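Local coordinates for protein arabinofuranosidase (Bifidobacterium longum, PDB 2Y2W) that hydrolyses terminal alpha-(1->5)-arabinofuranosyl bonds of arabinans, and also acts on arabinoxylan, in the breakdown of plant cell-wall hemicellulose, at residues Q516-D521 with I557-V562; P491-I496 with T551-A556; I163-N168 with M205-W210. All coordinates share one frame; numbering follows the deposited sequence.

Contact 1: residues Q516-D521 with I557-V562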
ATOM      1  N   GLN D 516     -41.267 -31.266 -17.543  1.00 55.07           N
ATOM      2  CA  GLN D 516     -41.798 -30.002 -17.039  1.00 54.91           C
ATOM      3  C   GLN D 516     -41.796 -28.893 -18.087  1.00 54.83           C
ATOM      4  O   GLN D 516     -41.000 -28.907 -19.029  1.00 54.73           O
ATOM      5  CB  GLN D 516     -41.027 -29.546 -15.796  1.00 54.93           C
ATOM      6  CG  GLN D 516     -41.329 -30.342 -14.530  1.00 54.96           C
ATOM      7  CD  GLN D 516     -40.704 -29.730 -13.285  1.00 54.93           C
ATOM      8  OE1 GLN D 516     -39.576 -29.236 -13.317  1.00 55.00           O
ATOM      9  NE2 GLN D 516     -41.438 -29.765 -12.181  1.00 54.86           N
ATOM     10  N   LEU D 517     -42.697 -27.935 -17.897  1.00 54.76           N
ATOM     11  CA  LEU D 517     -42.818 -26.770 -18.760  1.00 54.73           C
ATOM     12  C   LEU D 517     -42.947 -25.506 -17.914  1.00 54.63           C
ATOM     13  O   LEU D 517     -43.853 -25.395 -17.083  1.00 54.64           O
ATOM     14  CB  LEU D 517     -44.031 -26.922 -19.692  1.00 54.77           C
ATOM     15  CG  LEU D 517     -44.647 -25.692 -20.376  1.00 54.85           C
ATOM     16  CD1 LEU D 517     -43.856 -25.271 -21.608  1.00 54.75           C
ATOM     17  CD2 LEU D 517     -46.105 -25.958 -20.743  1.00 55.03           C
ATOM     18  N   LEU D 518     -42.026 -24.568 -18.114  1.00 54.50           N
ATOM     19  CA  LEU D 518     -42.156 -23.239 -17.533  1.00 54.48           C
ATOM     20  C   LEU D 518     -42.557 -22.229 -18.597  1.00 54.46           C
ATOM     21  O   LEU D 518     -41.719 -21.755 -19.368  1.00 54.45           O
ATOM     22  CB  LEU D 518     -40.873 -22.797 -16.823  1.00 54.46           C
ATOM     23  CG  LEU D 518     -40.898 -22.765 -15.292  1.00 54.50           C
ATOM     24  CD1 LEU D 518     -39.544 -22.344 -14.766  1.00 54.47           C
ATOM     25  CD2 LEU D 518     -41.985 -21.832 -14.760  1.00 54.44           C
ATOM     26  N   HIS D 519     -43.850 -21.921 -18.638  1.00 54.44           N
ATOM     27  CA  HIS D 519     -44.387 -20.941 -19.571  1.00 54.46           C
ATOM     28  C   HIS D 519     -45.671 -20.318 -19.048  1.00 54.45           C
ATOM     29  O   HIS D 519     -46.521 -21.004 -18.482  1.00 54.51           O
ATOM     30  CB  HIS D 519     -44.647 -21.569 -20.943  1.00 54.47           C
ATOM     31  CG  HIS D 519     -45.494 -20.721 -21.839  1.00 54.54           C
ATOM     32  ND1 HIS D 519     -45.003 -19.615 -22.497  1.00 54.51           N
ATOM     33  CD2 HIS D 519     -46.805 -20.803 -22.165  1.00 54.61           C
ATOM     34  CE1 HIS D 519     -45.974 -19.057 -23.199  1.00 54.73           C
ATOM     35  NE2 HIS D 519     -47.077 -19.759 -23.016  1.00 54.75           N
ATOM     36  N   GLU D 520     -45.795 -19.010 -19.248  1.00 54.44           N
ATOM     37  CA  GLU D 520     -47.044 -18.301 -19.006  1.00 54.54           C
ATOM     38  C   GLU D 520     -47.374 -17.443 -20.223  1.00 54.54           C
ATOM     39  O   GLU D 520     -46.475 -16.865 -20.843  1.00 54.53           O
ATOM     40  CB  GLU D 520     -46.953 -17.434 -17.745  1.00 54.56           C
ATOM     41  CG  GLU D 520     -46.662 -18.199 -16.449  1.00 54.70           C
ATOM     42  CD  GLU D 520     -47.746 -19.201 -16.074  1.00 54.81           C
ATOM     43  OE1 GLU D 520     -48.941 -18.836 -16.090  1.00 54.90           O
ATOM     44  OE2 GLU D 520     -47.396 -20.355 -15.748  1.00 54.96           O
ATOM     45  N   ASP D 521     -48.660 -17.374 -20.567  1.00 54.55           N
ATOM     46  CA  ASP D 521     -49.120 -16.573 -21.705  1.00 54.57           C
ATOM     47  C   ASP D 521     -48.724 -15.110 -21.545  1.00 54.49           C
ATOM     48  O   ASP D 521     -48.336 -14.457 -22.516  1.00 54.49           O
ATOM     49  CB  ASP D 521     -50.632 -16.711 -21.900  1.00 54.62           C
ATOM     50  CG  ASP D 521     -51.017 -18.012 -22.583  1.00 54.93           C
ATOM     51  OD1 ASP D 521     -50.286 -18.453 -23.498  1.00 55.16           O
ATOM     52  OD2 ASP D 521     -52.059 -18.590 -22.209  1.00 55.26           O
ATOM     53  N   ILE D 557     -41.364 -18.128 -25.490  1.00 52.54           N
ATOM     54  CA  ILE D 557     -40.777 -17.895 -24.159  1.00 52.21           C
ATOM     55  C   ILE D 557     -41.112 -19.043 -23.199  1.00 51.91           C
ATOM     56  O   ILE D 557     -42.078 -18.973 -22.433  1.00 51.79           O
ATOM     57  CB  ILE D 557     -41.181 -16.515 -23.541  1.00 52.22           C
ATOM     58  CG1 ILE D 557     -41.007 -15.386 -24.562  1.00 52.19           C
ATOM     59  CG2 ILE D 557     -40.369 -16.230 -22.275  1.00 52.17           C
ATOM     60  CD1 ILE D 557     -41.763 -14.107 -24.227  1.00 52.07           C
ATOM     61  N   SER D 558     -40.308 -20.103 -23.262  1.00 51.64           N
ATOM     62  CA  SER D 558     -40.513 -21.288 -22.427  1.00 51.36           C
ATOM     63  C   SER D 558     -39.226 -22.076 -22.186  1.00 51.15           C
ATOM     64  O   SER D 558     -38.373 -22.187 -23.069  1.00 51.04           O
ATOM     65  CB  SER D 558     -41.585 -22.204 -23.031  1.00 51.34           C
ATOM     66  OG  SER D 558     -41.218 -22.643 -24.328  1.00 51.24           O
ATOM     67  N   TRP D 559     -39.107 -22.614 -20.974  1.00 50.92           N
ATOM     68  CA  TRP D 559     -38.006 -23.492 -20.591  1.00 50.69           C
ATOM     69  C   TRP D 559     -38.550 -24.896 -20.359  1.00 50.68           C
ATOM     70  O   TRP D 559     -39.604 -25.070 -19.739  1.00 50.61           O
ATOM     71  CB  TRP D 559     -37.315 -22.961 -19.330  1.00 50.64           C
ATOM     72  CG  TRP D 559     -36.401 -23.945 -18.647  1.00 50.16           C
ATOM     73  CD1 TRP D 559     -35.103 -24.215 -18.964  1.00 49.86           C
ATOM     74  CD2 TRP D 559     -36.721 -24.776 -17.524  1.00 49.68           C
ATOM     75  NE1 TRP D 559     -34.593 -25.166 -18.112  1.00 49.67           N
ATOM     76  CE2 TRP D 559     -35.566 -25.528 -17.218  1.00 49.59           C
ATOM     77  CE3 TRP D 559     -37.873 -24.961 -16.748  1.00 49.52           C
ATOM     78  CZ2 TRP D 559     -35.528 -26.453 -16.171  1.00 49.33           C
ATOM     79  CZ3 TRP D 559     -37.833 -25.880 -15.703  1.00 49.31           C
ATOM     80  CH2 TRP D 559     -36.668 -26.614 -15.426  1.00 49.10           C
ATOM     81  N   ILE D 560     -37.830 -25.894 -20.860  1.00 50.68           N
ATOM     82  CA  ILE D 560     -38.267 -27.281 -20.750  1.00 50.78           C
ATOM     83  C   ILE D 560     -37.233 -28.146 -20.028  1.00 50.80           C
ATOM     84  O   ILE D 560     -36.024 -27.951 -20.183  1.00 50.72           O
ATOM     85  CB  ILE D 560     -38.639 -27.876 -22.149  1.00 50.77           C
ATOM     86  CG1 ILE D 560     -40.011 -28.545 -22.111  1.00 50.85           C
ATOM     87  CG2 ILE D 560     -37.576 -28.836 -22.679  1.00 50.72           C
ATOM     88  CD1 ILE D 560     -41.165 -27.570 -22.129  1.00 51.16           C
ATOM     89  N   SER D 561     -37.728 -29.081 -19.220  1.00 50.85           N
ATOM     90  CA  SER D 561     -36.883 -30.093 -18.593  1.00 50.92           C
ATOM     91  C   SER D 561     -37.518 -31.467 -18.748  1.00 50.94           C
ATOM     92  O   SER D 561     -38.682 -31.666 -18.394  1.00 50.87           O
ATOM     93  CB  SER D 561     -36.639 -29.782 -17.114  1.00 50.92           C
ATOM     94  OG  SER D 561     -37.825 -29.910 -16.350  1.00 51.10           O
ATOM     95  N   VAL D 562     -36.744 -32.404 -19.289  1.00 51.04           N
ATOM     96  CA  VAL D 562     -37.207 -33.775 -19.493  1.00 51.13           C
ATOM     97  C   VAL D 562     -36.145 -34.789 -19.067  1.00 51.15           C
ATOM     98  O   VAL D 562     -35.040 -34.824 -19.613  1.00 51.11           O
ATOM     99  CB  VAL D 562     -37.717 -34.014 -20.956  1.00 51.15           C
ATOM    100  CG1 VAL D 562     -36.873 -33.258 -21.972  1.00 51.12           C
ATOM    101  CG2 VAL D 562     -37.794 -35.505 -21.293  1.00 51.06           C
TER
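Gln516 and Leu518 exchange paired backbone hydrogen bonds with Ser561 and Trp559, joining two antiparallel strands of the C-terminal beta domain. Gln516 N reaches Ser561 O at 2.8 Å, and Leu518 N meets Trp559 O at 3.0 Å in a nearly straight bond (176° at the hydrogen); the return bonds, from Ser561 N to Gln516 O and from Trp559 N to Leu518 O, are longer. One residue on from Leu518, a side chain also bonds to the partner backbone: His519 ND1 donates to Ile557 O at 3.0 Å. That oxygen lies in the imidazole plane, although the nitrogen stands 42° out of the carbonyl plane. The histidine ring reaches back because CG is anti to the backbone N (chi1 166°), and its NE2 makes a weak bond to Asp521 OD1, so both ring nitrogens are engaged.

Apolar contacts fall on the two faces of the sheet. On one, Leu517 and Ile560 form a non-hydrogen-bonded pair in which Leu517 CD1 meets Ile560 CD1 at 3.6 Å; branched aliphatic chains suit this place because their methyls meet above the strand pair. On the other, Leu518 CD1 packs against Trp559 CE3 at 3.7 Å, while Leu518 CB lies at the edge of the indole in its plane. CE3 thus touches the leucine from CB through CG to CD1. Beside it, the small Ser561 leaves room for Gln516, its OG lying 3.3 Å from Gln516 CB.

Ser558 OG turns back to Pro555 O just before the strand. Strand 558-564 is itself paired on its other edge with strand 478-485, and helix 431-440 covers the face bearing Gln516, Leu518, Trp559 and Ser561, with Pro433 on Leu518 and Glu436 on the other three.

Contact 2: residues P491-I496 with T551-A556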
ATOM      1  N   PRO D 491     -44.450 -19.885 -31.290  1.00 64.52           N
ATOM      2  CA  PRO D 491     -44.241 -21.203 -30.689  1.00 64.84           C
ATOM      3  C   PRO D 491     -43.619 -22.187 -31.678  1.00 65.18           C
ATOM      4  O   PRO D 491     -43.946 -22.159 -32.868  1.00 65.21           O
ATOM      5  CB  PRO D 491     -45.664 -21.656 -30.321  1.00 64.86           C
ATOM      6  CG  PRO D 491     -46.539 -20.445 -30.492  1.00 64.72           C
ATOM      7  CD  PRO D 491     -45.876 -19.639 -31.553  1.00 64.57           C
ATOM      8  N   HIS D 492     -42.733 -23.046 -31.181  1.00 65.56           N
ATOM      9  CA  HIS D 492     -42.054 -24.038 -32.015  1.00 66.00           C
ATOM     10  C   HIS D 492     -42.276 -25.458 -31.504  1.00 66.26           C
ATOM     11  O   HIS D 492     -42.573 -25.668 -30.326  1.00 66.28           O
ATOM     12  CB  HIS D 492     -40.552 -23.745 -32.090  1.00 65.99           C
ATOM     13  CG  HIS D 492     -40.226 -22.381 -32.613  1.00 66.36           C
ATOM     14  ND1 HIS D 492     -40.105 -22.107 -33.959  1.00 66.60           N
ATOM     15  CD2 HIS D 492     -39.991 -21.213 -31.970  1.00 66.48           C
ATOM     16  CE1 HIS D 492     -39.812 -20.829 -34.122  1.00 66.52           C
ATOM     17  NE2 HIS D 492     -39.737 -20.264 -32.931  1.00 66.50           N
ATOM     18  N   THR D 493     -42.135 -26.425 -32.406  1.00 66.63           N
ATOM     19  CA  THR D 493     -42.212 -27.841 -32.057  1.00 66.96           C
ATOM     20  C   THR D 493     -40.935 -28.532 -32.533  1.00 67.24           C
ATOM     21  O   THR D 493     -40.499 -28.336 -33.672  1.00 67.25           O
ATOM     22  CB  THR D 493     -43.474 -28.508 -32.655  1.00 66.93           C
ATOM     23  OG1 THR D 493     -44.639 -27.797 -32.218  1.00 66.87           O
ATOM     24  CG2 THR D 493     -43.591 -29.965 -32.213  1.00 66.96           C
ATOM     25  N   LEU D 494     -40.338 -29.328 -31.649  1.00 67.59           N
ATOM     26  CA  LEU D 494     -39.032 -29.934 -31.907  1.00 67.93           C
ATOM     27  C   LEU D 494     -39.028 -31.457 -31.797  1.00 68.13           C
ATOM     28  O   LEU D 494     -39.855 -32.047 -31.096  1.00 68.15           O
ATOM     29  CB  LEU D 494     -37.956 -29.331 -30.987  1.00 67.97           C
ATOM     30  CG  LEU D 494     -38.233 -29.150 -29.490  1.00 68.04           C
ATOM     31  CD1 LEU D 494     -36.963 -29.343 -28.680  1.00 68.23           C
ATOM     32  CD2 LEU D 494     -38.848 -27.784 -29.202  1.00 68.23           C
ATOM     33  N   THR D 495     -38.088 -32.079 -32.509  1.00 68.36           N
ATOM     34  CA  THR D 495     -37.891 -33.524 -32.469  1.00 68.65           C
ATOM     35  C   THR D 495     -36.699 -33.872 -31.582  1.00 68.83           C
ATOM     36  O   THR D 495     -35.625 -33.275 -31.704  1.00 68.88           O
ATOM     37  CB  THR D 495     -37.667 -34.116 -33.880  1.00 68.65           C
ATOM     38  OG1 THR D 495     -36.672 -33.352 -34.572  1.00 68.77           O
ATOM     39  CG2 THR D 495     -38.961 -34.105 -34.684  1.00 68.66           C
ATOM     40  N   ILE D 496     -36.900 -34.837 -30.688  1.00 69.03           N
ATOM     41  CA  ILE D 496     -35.859 -35.259 -29.754  1.00 69.22           C
ATOM     42  C   ILE D 496     -35.351 -36.651 -30.127  1.00 69.35           C
ATOM     43  O   ILE D 496     -36.086 -37.639 -30.037  1.00 69.39           O
ATOM     44  CB  ILE D 496     -36.361 -35.245 -28.287  1.00 69.22           C
ATOM     45  CG1 ILE D 496     -37.036 -33.909 -27.954  1.00 69.16           C
ATOM     46  CG2 ILE D 496     -35.208 -35.534 -27.324  1.00 69.31           C
ATOM     47  CD1 ILE D 496     -38.046 -33.986 -26.821  1.00 69.16           C
ATOM     48  N   THR D 551     -41.633 -36.106 -29.479  1.00 57.93           N
ATOM     49  CA  THR D 551     -41.929 -34.706 -29.813  1.00 57.70           C
ATOM     50  C   THR D 551     -42.666 -33.964 -28.696  1.00 57.49           C
ATOM     51  O   THR D 551     -43.389 -34.572 -27.901  1.00 57.46           O
ATOM     52  CB  THR D 551     -42.760 -34.576 -31.118  1.00 57.76           C
ATOM     53  OG1 THR D 551     -43.972 -35.334 -31.001  1.00 57.77           O
ATOM     54  CG2 THR D 551     -41.965 -35.054 -32.334  1.00 57.78           C
ATOM     55  N   ALA D 552     -42.473 -32.646 -28.656  1.00 57.24           N
ATOM     56  CA  ALA D 552     -43.131 -31.765 -27.687  1.00 56.92           C
ATOM     57  C   ALA D 552     -43.266 -30.345 -28.235  1.00 56.67           C
ATOM     58  O   ALA D 552     -42.423 -29.883 -29.011  1.00 56.57           O
ATOM     59  CB  ALA D 552     -42.365 -31.755 -26.367  1.00 56.98           C
ATOM     60  N   THR D 553     -44.329 -29.658 -27.821  1.00 56.37           N
ATOM     61  CA  THR D 553     -44.593 -28.283 -28.254  1.00 56.07           C
ATOM     62  C   THR D 553     -44.113 -27.249 -27.228  1.00 55.77           C
ATOM     63  O   THR D 553     -44.528 -27.269 -26.065  1.00 55.74           O
ATOM     64  CB  THR D 553     -46.098 -28.058 -28.618  1.00 56.13           C
ATOM     65  OG1 THR D 553     -46.341 -26.665 -28.857  1.00 56.08           O
ATOM     66  CG2 THR D 553     -47.033 -28.554 -27.508  1.00 56.18           C
ATOM     67  N   LEU D 554     -43.232 -26.354 -27.673  1.00 55.34           N
ATOM     68  CA  LEU D 554     -42.704 -25.290 -26.821  1.00 54.94           C
ATOM     69  C   LEU D 554     -43.236 -23.916 -27.232  1.00 54.61           C
ATOM     70  O   LEU D 554     -42.836 -23.378 -28.268  1.00 54.51           O
ATOM     71  CB  LEU D 554     -41.169 -25.303 -26.812  1.00 54.95           C
ATOM     72  CG  LEU D 554     -40.460 -26.123 -25.726  1.00 54.98           C
ATOM     73  CD1 LEU D 554     -40.622 -27.625 -25.933  1.00 55.18           C
ATOM     74  CD2 LEU D 554     -38.984 -25.754 -25.660  1.00 54.98           C
ATOM     75  N   PRO D 555     -44.144 -23.344 -26.416  1.00 54.31           N
ATOM     76  CA  PRO D 555     -44.715 -22.022 -26.680  1.00 54.09           C
ATOM     77  C   PRO D 555     -43.655 -20.923 -26.623  1.00 53.88           C
ATOM     78  O   PRO D 555     -42.556 -21.150 -26.111  1.00 53.91           O
ATOM     79  CB  PRO D 555     -45.728 -21.836 -25.542  1.00 54.07           C
ATOM     80  CG  PRO D 555     -45.991 -23.206 -25.022  1.00 54.23           C
ATOM     81  CD  PRO D 555     -44.702 -23.940 -25.189  1.00 54.26           C
ATOM     82  N   ALA D 556     -43.989 -19.749 -27.152  1.00 53.53           N
ATOM     83  CA  ALA D 556     -43.085 -18.603 -27.136  1.00 53.19           C
ATOM     84  C   ALA D 556     -42.675 -18.257 -25.706  1.00 52.95           C
ATOM     85  O   ALA D 556     -43.529 -18.113 -24.828  1.00 52.94           O
ATOM     86  CB  ALA D 556     -43.738 -17.409 -27.811  1.00 53.25           C
TER
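Leu494 reaches across to Leu554 on the buried face that carries His492, Leu494, Ala552 and Leu554, its CD2 methyl 3.7 Å from Leu554 CD1 and also close to the CD2 branch. Strands 492-497 and 550-554 form an antiparallel pair in the C-terminal beta-sandwich, the jelly-roll-like domain that accompanies the catalytic barrel in family 51 arabinofuranosidases. Leu494 CG sits between the backbone N and the carbonyl carbon (chi1 46°), which swings its CD2 branch over the neighbouring strand. Two flexible leucines can mesh in this way across the gap between successive hydrogen-bonded pairs, and the small Ala552 is buried beside them.

At His492 the backbone makes two bonds: its N gives one to Leu554 O at 2.9 Å, and its O accepts one from Leu554 N at 2.8 Å. The next link, Leu494 N to Ala552 O, is weak at 3.4 Å. Before the first pair, Pro491 has no N-H to give, which suits a residue preceding the strand; its CB instead rests 3.8 Å from Pro555 CA.

Threonines occupy the other face, where beta-branched side chains favour an extended backbone and a hydroxyl tolerates the more exposed setting. Thr495 OG1 bonds to Ala45 O and to Ser46 OG, tying the pair to strand 45-48 on the far edge of 492-497. The methyl Thr495 CG2, anti to the carbonyl carbon, meets Thr551 CG2 at 3.9 Å. At the neighbouring non-hydrogen-bonded pair, Thr493 CG2 lies 3.4 Å from Ala552 O, while Thr493 OG1 packs beside Thr553 CB.

Contact 3: residues I163-N168 with M205-W210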
ATOM      1  N   ILE D 163     -17.796 -23.612   1.371  1.00 24.41           N
ATOM      2  CA  ILE D 163     -17.625 -22.158   1.484  1.00 23.87           C
ATOM      3  C   ILE D 163     -16.597 -21.632   0.487  1.00 23.55           C
ATOM      4  O   ILE D 163     -15.505 -22.185   0.358  1.00 23.66           O
ATOM      5  CB  ILE D 163     -17.205 -21.721   2.914  1.00 23.84           C
ATOM      6  CG1 ILE D 163     -18.261 -22.139   3.938  1.00 23.53           C
ATOM      7  CG2 ILE D 163     -16.971 -20.206   2.975  1.00 23.77           C
ATOM      8  CD1 ILE D 163     -17.828 -21.973   5.377  1.00 23.40           C
ATOM      9  N   MET D 164     -16.966 -20.564  -0.215  1.00 23.14           N
ATOM     10  CA  MET D 164     -16.047 -19.844  -1.085  1.00 22.77           C
ATOM     11  C   MET D 164     -15.765 -18.473  -0.462  1.00 22.44           C
ATOM     12  O   MET D 164     -16.561 -17.539  -0.594  1.00 22.32           O
ATOM     13  CB  MET D 164     -16.640 -19.708  -2.488  1.00 22.73           C
ATOM     14  CG  MET D 164     -15.626 -19.353  -3.562  1.00 22.82           C
ATOM     15  SD  MET D 164     -16.400 -18.693  -5.050  1.00 23.41           S
ATOM     16  CE  MET D 164     -17.255 -20.134  -5.689  1.00 23.03           C
ATOM     17  N   LEU D 165     -14.635 -18.366   0.230  1.00 22.12           N
ATOM     18  CA  LEU D 165     -14.355 -17.191   1.051  1.00 21.83           C
ATOM     19  C   LEU D 165     -13.615 -16.100   0.294  1.00 21.59           C
ATOM     20  O   LEU D 165     -12.537 -16.328  -0.248  1.00 21.73           O
ATOM     21  CB  LEU D 165     -13.590 -17.582   2.321  1.00 21.92           C
ATOM     22  CG  LEU D 165     -13.521 -16.579   3.477  1.00 21.91           C
ATOM     23  CD1 LEU D 165     -14.883 -15.978   3.805  1.00 21.63           C
ATOM     24  CD2 LEU D 165     -12.932 -17.249   4.708  1.00 22.46           C
ATOM     25  N   ALA D 166     -14.215 -14.914   0.264  1.00 21.27           N
ATOM     26  CA  ALA D 166     -13.610 -13.748  -0.361  1.00 20.98           C
ATOM     27  C   ALA D 166     -12.937 -12.883   0.697  1.00 20.91           C
ATOM     28  O   ALA D 166     -13.496 -12.664   1.777  1.00 20.87           O
ATOM     29  CB  ALA D 166     -14.654 -12.953  -1.110  1.00 20.82           C
ATOM     30  N   VAL D 167     -11.736 -12.401   0.387  1.00 20.78           N
ATOM     31  CA  VAL D 167     -11.000 -11.523   1.303  1.00 20.75           C
ATOM     32  C   VAL D 167     -10.936 -10.091   0.781  1.00 20.68           C
ATOM     33  O   VAL D 167     -10.967  -9.862  -0.431  1.00 20.69           O
ATOM     34  CB  VAL D 167      -9.565 -12.045   1.615  1.00 20.78           C
ATOM     35  CG1 VAL D 167      -9.619 -13.277   2.521  1.00 20.80           C
ATOM     36  CG2 VAL D 167      -8.784 -12.336   0.333  1.00 20.67           C
ATOM     37  N   ASN D 168     -10.853  -9.141   1.711  1.00 20.52           N
ATOM     38  CA  ASN D 168     -10.719  -7.721   1.397  1.00 20.46           C
ATOM     39  C   ASN D 168      -9.423  -7.441   0.638  1.00 20.54           C
ATOM     40  O   ASN D 168      -8.336  -7.795   1.098  1.00 20.61           O
ATOM     41  CB  ASN D 168     -10.765  -6.899   2.696  1.00 20.31           C
ATOM     42  CG  ASN D 168     -10.850  -5.391   2.456  1.00 20.39           C
ATOM     43  OD1 ASN D 168     -10.363  -4.871   1.454  1.00 20.78           O
ATOM     44  ND2 ASN D 168     -11.459  -4.682   3.397  1.00 19.89           N
ATOM     45  N   MET D 205     -11.696 -25.141   9.454  1.00 25.89           N
ATOM     46  CA  MET D 205     -12.906 -25.057   8.642  1.00 25.61           C
ATOM     47  C   MET D 205     -12.750 -25.692   7.259  1.00 25.66           C
ATOM     48  O   MET D 205     -13.745 -25.933   6.568  1.00 25.53           O
ATOM     49  CB  MET D 205     -13.358 -23.602   8.516  1.00 25.40           C
ATOM     50  CG  MET D 205     -13.673 -22.941   9.845  1.00 24.76           C
ATOM     51  SD  MET D 205     -14.422 -21.326   9.609  1.00 23.84           S
ATOM     52  CE  MET D 205     -14.428 -20.691  11.285  1.00 24.23           C
ATOM     53  N   ASP D 206     -11.504 -25.967   6.874  1.00 25.84           N
ATOM     54  CA  ASP D 206     -11.168 -26.558   5.574  1.00 26.24           C
ATOM     55  C   ASP D 206     -11.812 -25.818   4.400  1.00 26.24           C
ATOM     56  O   ASP D 206     -12.554 -26.403   3.604  1.00 26.14           O
ATOM     57  CB  ASP D 206     -11.510 -28.056   5.533  1.00 26.46           C
ATOM     58  CG  ASP D 206     -10.686 -28.878   6.510  1.00 27.24           C
ATOM     59  OD1 ASP D 206      -9.598 -28.420   6.935  1.00 27.87           O
ATOM     60  OD2 ASP D 206     -11.132 -29.996   6.849  1.00 28.12           O
ATOM     61  N   ILE D 207     -11.527 -24.522   4.310  1.00 26.25           N
ATOM     62  CA  ILE D 207     -11.971 -23.720   3.180  1.00 26.28           C
ATOM     63  C   ILE D 207     -10.912 -23.778   2.075  1.00 26.38           C
ATOM     64  O   ILE D 207      -9.795 -23.282   2.240  1.00 26.24           O
ATOM     65  CB  ILE D 207     -12.309 -22.273   3.610  1.00 26.29           C
ATOM     66  CG1 ILE D 207     -13.446 -22.298   4.638  1.00 26.49           C
ATOM     67  CG2 ILE D 207     -12.678 -21.415   2.395  1.00 26.13           C
ATOM     68  CD1 ILE D 207     -13.780 -20.956   5.264  1.00 26.95           C
ATOM     69  N   LYS D 208     -11.278 -24.423   0.968  1.00 26.61           N
ATOM     70  CA  LYS D 208     -10.395 -24.632  -0.183  1.00 26.76           C
ATOM     71  C   LYS D 208     -10.375 -23.450  -1.146  1.00 26.67           C
ATOM     72  O   LYS D 208      -9.306 -22.962  -1.522  1.00 26.78           O
ATOM     73  CB  LYS D 208     -10.831 -25.876  -0.960  1.00 26.90           C
ATOM     74  CG  LYS D 208     -10.031 -27.132  -0.685  1.00 27.69           C
ATOM     75  CD  LYS D 208     -10.557 -28.281  -1.542  1.00 28.56           C
ATOM     76  CE  LYS D 208      -9.602 -29.463  -1.550  1.00 29.15           C
ATOM     77  NZ  LYS D 208     -10.067 -30.531  -2.481  1.00 30.01           N
ATOM     78  N   MET D 209     -11.564 -23.009  -1.549  1.00 26.60           N
ATOM     79  CA  MET D 209     -11.713 -22.003  -2.593  1.00 26.56           C
ATOM     80  C   MET D 209     -11.813 -20.590  -2.013  1.00 26.20           C
ATOM     81  O   MET D 209     -12.691 -20.302  -1.193  1.00 26.00           O
ATOM     82  CB  MET D 209     -12.927 -22.330  -3.467  1.00 26.80           C
ATOM     83  CG  MET D 209     -12.905 -21.701  -4.844  1.00 27.51           C
ATOM     84  SD  MET D 209     -14.188 -22.410  -5.891  1.00 29.68           S
ATOM     85  CE  MET D 209     -14.105 -21.330  -7.317  1.00 28.61           C
ATOM     86  N   TRP D 210     -10.901 -19.725  -2.452  1.00 25.81           N
ATOM     87  CA  TRP D 210     -10.807 -18.353  -1.958  1.00 25.58           C
ATOM     88  C   TRP D 210     -10.834 -17.348  -3.101  1.00 25.59           C
ATOM     89  O   TRP D 210     -10.177 -17.546  -4.126  1.00 25.68           O
ATOM     90  CB  TRP D 210      -9.515 -18.151  -1.159  1.00 25.36           C
ATOM     91  CG  TRP D 210      -9.433 -18.926   0.121  1.00 24.90           C
ATOM     92  CD1 TRP D 210      -9.295 -20.276   0.256  1.00 24.42           C
ATOM     93  CD2 TRP D 210      -9.448 -18.390   1.451  1.00 24.47           C
ATOM     94  NE1 TRP D 210      -9.244 -20.617   1.585  1.00 24.29           N
ATOM     95  CE2 TRP D 210      -9.333 -19.479   2.339  1.00 24.15           C
ATOM     96  CE3 TRP D 210      -9.552 -17.096   1.978  1.00 24.46           C
ATOM     97  CZ2 TRP D 210      -9.316 -19.316   3.723  1.00 24.07           C
ATOM     98  CZ3 TRP D 210      -9.537 -16.935   3.352  1.00 24.28           C
ATOM     99  CH2 TRP D 210      -9.420 -18.039   4.210  1.00 24.16           C
TER
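Leu165 N donates to Met209 O at 3.1 Å, in the carbonyl plane, where strands 162-167 and 209-212 run parallel as third and fourth strands of the (beta/alpha)8 barrel. On the outer face Leu165 and Trp210 lie side by side: Leu165 CB stands over the six-membered ring, 4.2 Å from its centroid in a CH-pi contact, and Leu165 CD2 touches Trp210 CH2 at 3.6 Å. Ile207 CG2 covers the same face, and Val167 CG1 meets the ring's edge at CZ3. Trp210 NE1 bonds to Ile207 O at 2.8 Å, fixing the indole's rotation. With an alanine in place of Trp210, Leu165 and Val167 would probably lose their aromatic neighbour and Ile207 O, also bonded by Asn185 ND2, one donor.

Inside the barrel, Met164 and Met209 run alongside each other, their CE methyls 3.7 Å apart; slender, pliable chains suit this interior. Met164 bends at its last torsion (chi3 -68°), its side chain about 9 Å from that of Glu340, the probable nucleophile. Both methionines touch Ser404 of strand 402-408 across the barrel, whereas helix 174-185 packs on Ile207 and Trp210, and helix 149-159 on Ile163 and Leu165.

In the fold
Contact 3 comes first along the chain, joining neighbouring strands of the parallel barrel that, as in related enzymes, probably carries the catalytic glutamates Glu215 and Glu340. Contacts 1 and 2 follow in the C-terminal beta domain, on the opposite side of the chain's centre, with centres about 36 and 43 Å from that of contact 3. These two belong to one mixed sheet and their segments alternate in sequence: 491-496, 516-521, 551-556, 557-562. Their centres are about 10 Å apart, and they touch where Ile560 meets Leu554 and His519 meets Pro555 and Ala556. With nearest atoms about 22 and 30 Å from contact 3, they build the accompanying domain rather than the active site.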